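Local coordinates for Lmo2445 protein (Listeria monocytogenes EGD-e, PDB 5HZL) that is of unknown function but binds calcium and, as a secreted internalin-like protein built on leucine-rich repeats, may take part in recognising partner molecules, at residues Q131-F136 with M152-S158; R247-E251 with Y263-T267; V26-A32 with P58-L64; F77-L83 with A99-N105. One frame throughout, in Å; residues are numbered along the deposited sequence.

Interaction 1. Residues Q131-F136 with M152-S158; sequences QNNFGF and MENAGLS. With CA (calcium ion), chain E.
With CG beside its backbone N and turned from its carbonyl carbon (chi1 -62°), F134 swings its ring alongside L157 and against A155 CB, while selenomethionine M152, extended at chi2 (-176°), brings SE to the same ring. CD2 of F134 lies 3.7 Å from L157 CD2 and 3.8 Å from A155 CB; SE of M152 approaches F134 CE2 obliquely at 4.1 Å, a Met-aromatic contact. The backbones of these consecutive leucine-rich-repeat loops are joined at both ends and in the middle: Q131 N donates to E153 O (2.9 Å), F134 N to A155 O in the carbonyl plane (3.0 Å), and S158 N to G135 O from above the carbonyl plane. S158 OG turns back to G156 O, and CB of S158 sits over one face of the F136 ring, 4.2 Å from the centroid, as a CH-pi contact. Outside the loops, N180 ND2 donates to M152 O, and its OD1 accepts from A155 N and, weakly, from L157 N, whereas E153, extended, places both carboxylate oxygens on a calcium ion and also meets N178. The contact thus joins a buried apolar centre to a polar outer edge, where the metal would partly offset the charge of E153.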
# COMPACT_ATOMS: atom_id res chain seq x y z
N GLN A 131 -6.16 3.04 1.70
CA GLN A 131 -6.67 4.07 0.81
C GLN A 131 -5.67 5.08 0.29
O GLN A 131 -6.00 6.23 -0.00
CB GLN A 131 -7.93 4.71 1.39
CG GLN A 131 -9.07 3.69 1.49
CD GLN A 131 -10.35 4.28 2.03
OE1 GLN A 131 -10.37 5.04 3.00
NE2 GLN A 131 -11.44 3.91 1.41
N ASN A 132 -4.43 4.62 0.17
CA ASN A 132 -3.36 5.42 -0.39
C ASN A 132 -3.25 5.00 -1.87
O ASN A 132 -4.22 4.49 -2.42
CB ASN A 132 -2.09 5.29 0.45
CG ASN A 132 -2.17 6.11 1.73
OD1 ASN A 132 -2.22 7.33 1.68
ND2 ASN A 132 -2.14 5.44 2.88
N ASN A 133 -2.10 5.22 -2.50
CA ASN A 133 -2.00 4.90 -3.91
C ASN A 133 -0.59 4.54 -4.31
O ASN A 133 0.09 5.28 -5.04
CB ASN A 133 -2.50 6.10 -4.71
CG ASN A 133 -2.69 5.79 -6.19
OD1 ASN A 133 -2.91 4.62 -6.58
ND2 ASN A 133 -2.63 6.83 -7.02
N PHE A 134 -0.17 3.36 -3.84
CA PHE A 134 1.18 2.85 -4.08
C PHE A 134 1.53 2.44 -5.50
O PHE A 134 2.69 2.55 -5.87
CB PHE A 134 1.48 1.68 -3.15
CG PHE A 134 1.45 2.05 -1.72
CD1 PHE A 134 2.47 2.81 -1.18
CD2 PHE A 134 0.41 1.66 -0.90
CE1 PHE A 134 2.45 3.18 0.15
CE2 PHE A 134 0.38 2.01 0.44
CZ PHE A 134 1.40 2.77 0.96
N GLY A 135 0.54 1.99 -6.27
CA GLY A 135 0.79 1.53 -7.63
C GLY A 135 1.72 0.34 -7.47
O GLY A 135 1.47 -0.54 -6.63
N PHE A 136 2.82 0.34 -8.22
CA PHE A 136 3.80 -0.76 -8.12
C PHE A 136 4.81 -0.66 -6.98
O PHE A 136 5.63 -1.58 -6.81
CB PHE A 136 4.52 -0.96 -9.46
CG PHE A 136 3.60 -1.36 -10.58
CD1 PHE A 136 3.09 -2.65 -10.64
CD2 PHE A 136 3.27 -0.46 -11.58
CE1 PHE A 136 2.24 -3.02 -11.67
CE2 PHE A 136 2.42 -0.83 -12.61
CZ PHE A 136 1.90 -2.11 -12.66
N MSE A 152 -3.38 -2.13 4.65
CA MSE A 152 -3.17 -1.56 3.31
C MSE A 152 -4.38 -1.89 2.45
O MSE A 152 -4.28 -2.20 1.26
CB MSE A 152 -1.84 -2.01 2.71
CG MSE A 152 -0.72 -1.09 3.19
SE MSE A 152 1.01 -1.54 2.34
CE MSE A 152 1.14 -3.43 2.85
N GLU A 153 -5.55 -1.79 3.07
CA GLU A 153 -6.79 -2.04 2.37
C GLU A 153 -7.05 -0.97 1.35
O GLU A 153 -6.91 0.21 1.65
CB GLU A 153 -7.98 -2.03 3.34
CG GLU A 153 -9.35 -2.29 2.70
CD GLU A 153 -10.48 -2.32 3.70
OE1 GLU A 153 -10.30 -1.82 4.81
OE2 GLU A 153 -11.58 -2.81 3.41
N ASN A 154 -7.40 -1.38 0.13
CA ASN A 154 -7.75 -0.45 -0.93
C ASN A 154 -6.70 0.67 -1.13
O ASN A 154 -7.05 1.82 -1.28
CB ASN A 154 -9.13 0.11 -0.56
CG ASN A 154 -9.76 0.94 -1.66
OD1 ASN A 154 -9.40 0.83 -2.83
ND2 ASN A 154 -10.75 1.76 -1.27
N ALA A 155 -5.43 0.29 -1.14
CA ALA A 155 -4.31 1.24 -1.27
C ALA A 155 -3.61 1.25 -2.64
O ALA A 155 -2.47 1.73 -2.73
CB ALA A 155 -3.29 0.92 -0.17
N GLY A 156 -4.25 0.72 -3.67
CA GLY A 156 -3.65 0.68 -5.01
C GLY A 156 -2.44 -0.25 -5.22
O GLY A 156 -1.75 -0.10 -6.24
N LEU A 157 -2.19 -1.18 -4.30
CA LEU A 157 -1.03 -2.10 -4.45
C LEU A 157 -1.23 -2.88 -5.73
O LEU A 157 -2.27 -3.49 -5.93
CB LEU A 157 -0.88 -3.03 -3.28
CG LEU A 157 -0.52 -2.39 -1.94
CD1 LEU A 157 -0.76 -3.37 -0.80
CD2 LEU A 157 0.91 -1.90 -1.94
N SER A 158 -0.22 -2.85 -6.59
CA SER A 158 -0.33 -3.45 -7.89
C SER A 158 0.82 -4.33 -8.31
O SER A 158 1.95 -4.21 -7.81
CB SER A 158 -0.41 -2.31 -8.90
OG SER A 158 -1.42 -1.37 -8.55
CA CA E . -12.74 -2.64 5.87

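Interaction 2. Residues R247-E251 with Y263-T267; sequences RTLYE and YTIET
Y250 and E266 form the one hydrogen bond of this contact, in which the backbone N of E266 donates to the phenolic OH of Y250 at 3.0 Å with a fairly straight N-H...O angle of 164°. The tyrosine reaches it because its CG stands between the backbone N and the carbonyl carbon (chi1 65°), which sends the ring out from the strand 247-250 with its hydroxyl leading.

Van der Waals contacts accompany that bond. The OH of Y250 also lies 3.5 Å from I265 CA, and CG of E266 approaches CZ of the ring obliquely at 3.7 Å. The glutamate crosses the tyrosine at about a right angle, touching it through its methylenes; its chain bends at chi2, and the carboxylate plane stands 63° from the ring. L249 adds a lighter touch, its CD2 3.9 Å from E266 O, while its CG lies in the plane of the Y250 ring, at the edge.

Backbone features set up both sides. A classic bulge in the edge strand sets L249 and Y250 together opposite I242, and an inverse gamma turn centred on E266 lies just beyond strand 262-264, where I265 bonds to L218. An outermost strand of the five-stranded sheet is thereby tied to the end of the two-stranded 219-221/262-264 sheet, an arrangement consistent with the E-set-like, immunoglobulin-type C-terminal domain of this family.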
# COMPACT_ATOMS: atom_id res chain seq x y z
N ARG A 247 -19.76 -9.92 -21.77
CA ARG A 247 -20.62 -11.11 -21.91
C ARG A 247 -19.81 -12.38 -21.75
O ARG A 247 -18.66 -12.44 -22.19
CB ARG A 247 -21.32 -11.15 -23.27
CG ARG A 247 -22.21 -9.96 -23.60
CD ARG A 247 -23.25 -9.68 -22.51
NE ARG A 247 -24.31 -8.78 -22.99
CZ ARG A 247 -25.42 -9.18 -23.62
NH1 ARG A 247 -25.66 -10.47 -23.88
NH2 ARG A 247 -26.31 -8.27 -24.01
N THR A 248 -20.40 -13.39 -21.11
CA THR A 248 -19.73 -14.68 -20.88
C THR A 248 -19.40 -15.36 -22.21
O THR A 248 -20.22 -15.37 -23.12
CB THR A 248 -20.58 -15.61 -19.98
OG1 THR A 248 -20.78 -14.99 -18.71
CG2 THR A 248 -19.90 -16.95 -19.76
N LEU A 249 -18.19 -15.91 -22.32
CA LEU A 249 -17.75 -16.60 -23.54
C LEU A 249 -17.76 -18.10 -23.27
O LEU A 249 -18.25 -18.86 -24.09
CB LEU A 249 -16.37 -16.12 -23.98
CG LEU A 249 -15.89 -16.53 -25.38
CD1 LEU A 249 -16.77 -15.90 -26.45
CD2 LEU A 249 -14.44 -16.13 -25.61
N TYR A 250 -17.20 -18.51 -22.13
CA TYR A 250 -17.18 -19.93 -21.70
C TYR A 250 -16.76 -20.04 -20.23
O TYR A 250 -16.11 -19.13 -19.71
CB TYR A 250 -16.29 -20.81 -22.61
CG TYR A 250 -14.82 -20.50 -22.57
CD1 TYR A 250 -14.28 -19.48 -23.35
CD2 TYR A 250 -13.95 -21.24 -21.78
CE1 TYR A 250 -12.92 -19.19 -23.33
CE2 TYR A 250 -12.58 -20.97 -21.75
CZ TYR A 250 -12.07 -19.94 -22.52
OH TYR A 250 -10.72 -19.66 -22.48
N GLU A 251 -17.16 -21.13 -19.58
CA GLU A 251 -16.82 -21.41 -18.17
C GLU A 251 -16.01 -22.70 -18.13
O GLU A 251 -16.58 -23.78 -17.99
CB GLU A 251 -18.07 -21.56 -17.31
CG GLU A 251 -18.98 -20.34 -17.28
CD GLU A 251 -20.23 -20.53 -16.42
OE1 GLU A 251 -20.30 -21.50 -15.62
OE2 GLU A 251 -21.16 -19.70 -16.54
N TYR A 263 -1.72 -18.60 -18.46
CA TYR A 263 -3.06 -19.14 -18.67
C TYR A 263 -3.48 -18.75 -20.09
O TYR A 263 -3.38 -17.59 -20.49
CB TYR A 263 -4.05 -18.61 -17.63
CG TYR A 263 -5.40 -19.24 -17.76
CD1 TYR A 263 -5.66 -20.49 -17.21
CD2 TYR A 263 -6.43 -18.61 -18.45
CE1 TYR A 263 -6.91 -21.10 -17.35
CE2 TYR A 263 -7.68 -19.22 -18.58
CZ TYR A 263 -7.92 -20.46 -18.03
OH TYR A 263 -9.15 -21.05 -18.16
N THR A 264 -3.92 -19.74 -20.86
CA THR A 264 -4.34 -19.52 -22.24
C THR A 264 -5.84 -19.32 -22.28
O THR A 264 -6.57 -20.07 -21.64
CB THR A 264 -3.99 -20.75 -23.10
OG1 THR A 264 -2.58 -20.95 -23.05
CG2 THR A 264 -4.40 -20.56 -24.56
N ILE A 265 -6.30 -18.30 -23.02
CA ILE A 265 -7.73 -18.04 -23.15
C ILE A 265 -8.10 -18.14 -24.63
O ILE A 265 -7.46 -17.53 -25.50
CB ILE A 265 -8.20 -16.75 -22.44
CG1 ILE A 265 -7.70 -15.47 -23.10
CG2 ILE A 265 -7.75 -16.77 -20.99
CD1 ILE A 265 -8.09 -14.23 -22.31
N GLU A 266 -9.14 -18.94 -24.88
CA GLU A 266 -9.65 -19.27 -26.22
C GLU A 266 -10.18 -18.09 -27.04
O GLU A 266 -11.39 -17.92 -27.18
CB GLU A 266 -10.78 -20.32 -26.08
CG GLU A 266 -10.47 -21.62 -25.34
CD GLU A 266 -9.54 -22.55 -26.09
OE1 GLU A 266 -8.48 -22.10 -26.59
OE2 GLU A 266 -9.84 -23.77 -26.15
N THR A 267 -9.28 -17.28 -27.60
CA THR A 267 -9.69 -16.14 -28.43
C THR A 267 -9.57 -16.42 -29.94
O THR A 267 -9.70 -15.50 -30.75
CB THR A 267 -8.84 -14.90 -28.09
OG1 THR A 267 -7.46 -15.19 -28.31
CG2 THR A 267 -9.04 -14.48 -26.65

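Interaction 3. Residues V26-A32 with P58-L64; sequences VEAIAEA and PLPSLGL. With CA (calcium ion), chain B.
L64 lays its CD2 methyl against two residues of the helix 27-36, lying 3.7 Å from I29 CG1 and 3.9 Å from A28 CB, with its side chain crossing that of I29 obliquely. Its CG sits beside the backbone N (chi1 -56°), and CD1 reaches the I29 chain as well, so the whole leucine fork spreads over the isoleucine. One helical turn on, A32 CB meets L59 CD2 at 3.4 Å and the carbonyl O of P58 at 3.9 Å. L62 fills the position between, its CD1 4.1 Å from A28 O and 4.3 Å from A32 CB. The loop carrying these leucines is shaped by N88, whose ND2 donates to L59 O and whose OD1 accepts from the amides of L62 and L64, as in the asparagine ladder of leucine-rich repeats. E27 through OE2 and E31 through both carboxylate oxygens instead bind a calcium ion. No hydrogen bond crosses between 26-32 and 58-64. Small alanines let the helix come close to the leucines, and the N-terminal calcium-binding cap is therefore seated by hydrophobic contact against the loop that follows the first strand, 56-58, while calcium probably offsets part of the charge of E27 and E31.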
# COMPACT_ATOMS: atom_id res chain seq x y z
N VAL A 26 6.72 25.83 7.27
CA VAL A 26 5.60 25.45 6.44
C VAL A 26 4.42 25.92 7.28
O VAL A 26 4.20 25.38 8.37
CB VAL A 26 5.53 23.93 6.19
CG1 VAL A 26 4.25 23.56 5.46
CG2 VAL A 26 6.74 23.45 5.41
N GLU A 27 3.69 26.92 6.77
CA GLU A 27 2.53 27.51 7.49
C GLU A 27 1.68 26.51 8.28
O GLU A 27 1.60 26.58 9.52
CB GLU A 27 1.64 28.30 6.51
CG GLU A 27 0.43 28.97 7.15
CD GLU A 27 -0.46 29.72 6.16
OE1 GLU A 27 -0.10 29.88 4.97
OE2 GLU A 27 -1.55 30.16 6.61
N ALA A 28 1.07 25.57 7.55
CA ALA A 28 0.19 24.55 8.11
C ALA A 28 0.80 23.75 9.27
O ALA A 28 0.13 23.52 10.27
CB ALA A 28 -0.24 23.60 7.02
N ILE A 29 2.05 23.34 9.11
CA ILE A 29 2.74 22.55 10.12
C ILE A 29 3.04 23.40 11.35
O ILE A 29 2.80 22.95 12.47
CB ILE A 29 3.99 21.86 9.55
CG1 ILE A 29 3.55 20.83 8.48
CG2 ILE A 29 4.81 21.17 10.65
CD1 ILE A 29 4.66 20.08 7.77
N ALA A 30 3.53 24.62 11.15
CA ALA A 30 3.82 25.50 12.28
C ALA A 30 2.56 25.87 13.08
O ALA A 30 2.61 26.01 14.30
CB ALA A 30 4.55 26.75 11.81
N GLU A 31 1.44 26.03 12.39
CA GLU A 31 0.16 26.35 13.06
C GLU A 31 -0.32 25.15 13.84
O GLU A 31 -0.89 25.31 14.90
CB GLU A 31 -0.91 26.78 12.08
CG GLU A 31 -0.64 28.13 11.45
CD GLU A 31 -1.66 28.50 10.40
OE1 GLU A 31 -2.14 27.60 9.66
OE2 GLU A 31 -1.97 29.71 10.28
N ALA A 32 -0.08 23.96 13.30
CA ALA A 32 -0.46 22.73 13.98
C ALA A 32 0.37 22.55 15.26
O ALA A 32 -0.19 22.23 16.31
CB ALA A 32 -0.29 21.53 13.06
N PRO A 58 -0.38 15.68 15.43
CA PRO A 58 -1.65 15.79 14.73
C PRO A 58 -1.59 16.70 13.52
O PRO A 58 -1.76 17.91 13.64
CB PRO A 58 -2.58 16.35 15.80
CG PRO A 58 -1.70 17.22 16.62
CD PRO A 58 -0.32 16.61 16.59
N LEU A 59 -1.40 16.09 12.36
CA LEU A 59 -1.34 16.79 11.08
C LEU A 59 -2.34 16.27 10.06
O LEU A 59 -2.03 16.25 8.86
CB LEU A 59 0.06 16.66 10.52
CG LEU A 59 1.18 17.28 11.33
CD1 LEU A 59 2.50 17.01 10.64
CD2 LEU A 59 0.97 18.77 11.49
N PRO A 60 -3.55 15.84 10.49
CA PRO A 60 -4.44 15.34 9.44
C PRO A 60 -5.15 16.43 8.67
O PRO A 60 -5.37 17.51 9.19
CB PRO A 60 -5.50 14.56 10.22
CG PRO A 60 -5.57 15.27 11.51
CD PRO A 60 -4.15 15.65 11.82
N SER A 61 -5.48 16.10 7.43
CA SER A 61 -6.25 16.94 6.53
C SER A 61 -5.79 18.37 6.45
O SER A 61 -6.56 19.27 6.74
CB SER A 61 -7.73 16.84 6.94
OG SER A 61 -8.60 17.43 5.98
N LEU A 62 -4.53 18.57 6.05
CA LEU A 62 -3.92 19.92 5.90
C LEU A 62 -3.29 20.15 4.52
O LEU A 62 -2.51 21.09 4.34
CB LEU A 62 -2.87 20.17 6.99
CG LEU A 62 -3.32 20.14 8.45
CD1 LEU A 62 -2.12 20.15 9.39
CD2 LEU A 62 -4.27 21.28 8.75
N GLY A 63 -3.60 19.31 3.54
CA GLY A 63 -3.04 19.49 2.21
C GLY A 63 -1.53 19.34 2.09
O GLY A 63 -0.96 19.77 1.09
N LEU A 64 -0.91 18.70 3.08
CA LEU A 64 0.53 18.52 3.11
C LEU A 64 1.09 17.49 2.10
O LEU A 64 0.49 16.45 1.87
CB LEU A 64 0.98 18.09 4.51
CG LEU A 64 0.61 18.98 5.70
CD1 LEU A 64 1.01 18.31 7.01
CD2 LEU A 64 1.28 20.32 5.60
CA CA B . -3.36 29.47 8.31

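Interaction 4. Residues F77-L83 with A99-N105; sequences FTNAIEL and ALPALEN
Two neighbouring coils of the leucine-rich-repeat solenoid run side by side here, each with a type I turn (F77-A80 and L100-L103) leading into a strand of the parallel sheet. E82 and N105 form the parallel bridge: L83 N donates to N105 O (3.0 Å, 166°), while I81 O accepts both N105 N and E104 N, the latter at 2.8 Å. At the other end F77 N donates to A99 O (2.9 Å), an oxygen that also lies in plane at the edge of the F77 ring. Between these points a water bridges the two coils, donating to F77 O and A80 O and accepting from A102 N.

Apolar side chains fill the interior. L100 holds CD2 4.1 Å from A80 CB and close to F77 CD1, the leucine lying alongside the ring, and presents CD1 to L83 CD2 at 4.0 Å, crossing it at about a right angle. L103, its CG opposite the backbone N (chi1 -167°), slips CD1 to 3.9 Å from L83 CB. I57 of the preceding strand touches F77, A80, L83 and L100. On the other face E82 and N105 run alongside each other with their planes 81° apart, and N105 OD1 accepts from N126 ND2 of the next coil. The coils are thus joined by direct and water-mediated backbone bonds over a hydrophobic core, with two donors gripping I81 O.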
# COMPACT_ATOMS: atom_id res chain seq x y z
N PHE A 77 11.24 15.01 18.20
CA PHE A 77 10.10 14.95 19.12
C PHE A 77 10.36 13.66 19.87
O PHE A 77 9.76 12.64 19.58
CB PHE A 77 8.80 14.88 18.34
CG PHE A 77 8.55 16.06 17.44
CD1 PHE A 77 9.12 16.12 16.17
CD2 PHE A 77 7.70 17.10 17.84
CE1 PHE A 77 8.88 17.21 15.33
CE2 PHE A 77 7.45 18.19 17.01
CZ PHE A 77 8.04 18.24 15.75
N THR A 78 11.27 13.71 20.85
CA THR A 78 11.70 12.52 21.62
C THR A 78 10.61 11.60 22.16
O THR A 78 10.87 10.42 22.31
CB THR A 78 12.58 12.87 22.85
OG1 THR A 78 11.79 13.61 23.78
CG2 THR A 78 13.83 13.69 22.50
N ASN A 79 9.41 12.11 22.44
CA ASN A 79 8.31 11.28 23.01
C ASN A 79 7.04 11.10 22.18
O ASN A 79 6.05 10.57 22.68
CB ASN A 79 7.88 11.90 24.33
CG ASN A 79 9.01 12.00 25.30
OD1 ASN A 79 9.82 11.08 25.43
ND2 ASN A 79 9.07 13.10 25.99
N ALA A 80 7.06 11.56 20.94
CA ALA A 80 5.90 11.43 20.10
C ALA A 80 5.78 9.96 19.69
O ALA A 80 6.65 9.43 19.02
CB ALA A 80 6.04 12.33 18.88
N ILE A 81 4.71 9.31 20.13
CA ILE A 81 4.47 7.90 19.80
C ILE A 81 3.48 7.70 18.66
O ILE A 81 3.34 6.59 18.19
CB ILE A 81 4.04 7.04 21.02
CG1 ILE A 81 2.66 7.44 21.58
CG2 ILE A 81 5.11 7.09 22.10
CD1 ILE A 81 2.15 6.51 22.66
N GLU A 82 2.83 8.77 18.21
CA GLU A 82 1.84 8.68 17.14
C GLU A 82 1.99 9.78 16.10
O GLU A 82 2.15 10.94 16.44
CB GLU A 82 0.45 8.78 17.75
CG GLU A 82 -0.72 8.84 16.76
CD GLU A 82 -2.08 8.98 17.44
OE1 GLU A 82 -2.77 9.99 17.14
OE2 GLU A 82 -2.44 8.14 18.31
N LEU A 83 1.90 9.40 14.83
CA LEU A 83 1.95 10.32 13.70
C LEU A 83 0.58 10.23 12.99
O LEU A 83 0.24 9.17 12.46
CB LEU A 83 3.05 9.94 12.73
CG LEU A 83 3.14 10.80 11.47
CD1 LEU A 83 3.30 12.28 11.82
CD2 LEU A 83 4.27 10.31 10.59
N ALA A 99 13.28 12.48 13.28
CA ALA A 99 12.35 13.29 14.08
C ALA A 99 11.43 12.51 15.01
O ALA A 99 10.96 13.06 16.01
CB ALA A 99 11.49 14.13 13.15
N LEU A 100 11.18 11.25 14.69
CA LEU A 100 10.26 10.45 15.48
C LEU A 100 10.88 9.14 15.97
O LEU A 100 10.41 8.06 15.64
CB LEU A 100 9.03 10.19 14.62
CG LEU A 100 8.35 11.44 14.04
CD1 LEU A 100 7.28 11.03 13.05
CD2 LEU A 100 7.78 12.32 15.14
N PRO A 101 11.91 9.24 16.81
CA PRO A 101 12.57 8.02 17.31
C PRO A 101 11.67 7.11 18.17
O PRO A 101 11.90 5.90 18.19
CB PRO A 101 13.72 8.58 18.15
CG PRO A 101 13.22 9.89 18.64
CD PRO A 101 12.39 10.45 17.52
N ALA A 102 10.67 7.66 18.84
CA ALA A 102 9.76 6.88 19.70
C ALA A 102 8.45 6.45 19.02
O ALA A 102 7.56 5.91 19.67
CB ALA A 102 9.44 7.70 20.94
N LEU A 103 8.36 6.66 17.71
CA LEU A 103 7.14 6.35 16.97
C LEU A 103 6.67 4.90 17.12
O LEU A 103 7.45 3.97 16.94
CB LEU A 103 7.33 6.70 15.49
CG LEU A 103 6.06 6.73 14.65
CD1 LEU A 103 5.04 7.71 15.22
CD2 LEU A 103 6.42 7.11 13.22
N GLU A 104 5.39 4.75 17.47
CA GLU A 104 4.76 3.43 17.67
C GLU A 104 3.56 3.20 16.76
O GLU A 104 3.21 2.05 16.48
CB GLU A 104 4.23 3.28 19.10
CG GLU A 104 5.26 3.47 20.18
CD GLU A 104 4.70 3.34 21.59
OE1 GLU A 104 3.51 2.98 21.76
OE2 GLU A 104 5.48 3.60 22.54
N ASN A 105 2.94 4.29 16.30
CA ASN A 105 1.75 4.21 15.50
C ASN A 105 1.65 5.25 14.41
O ASN A 105 1.82 6.42 14.66
CB ASN A 105 0.60 4.42 16.47
CG ASN A 105 -0.74 4.36 15.81
OD1 ASN A 105 -0.90 3.73 14.77
ND2 ASN A 105 -1.73 5.01 16.41
O HOH W 1 9.26 10.09 18.50

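The contacts follow one another along the chain from the N-terminal cap to the C-terminal domain. Interactions 3 and 4 sit together at the cap end of the solenoid, their centres 17 Å apart and nearest atoms about 5 Å; interaction 3 seats the calcium-binding helix and interaction 4 stacks two repeats next to it. Interaction 1 lies nearer the middle of the chain, its centre about 25 Å from that of interaction 4, and S158 there borders the pocket holding a bound polyether with H181, A205 and T206. Interaction 2 is remote, about 40 Å at nearest atoms from interaction 3 and across the chain's centre from it. Calcium ions are bound at interactions 1 and 3.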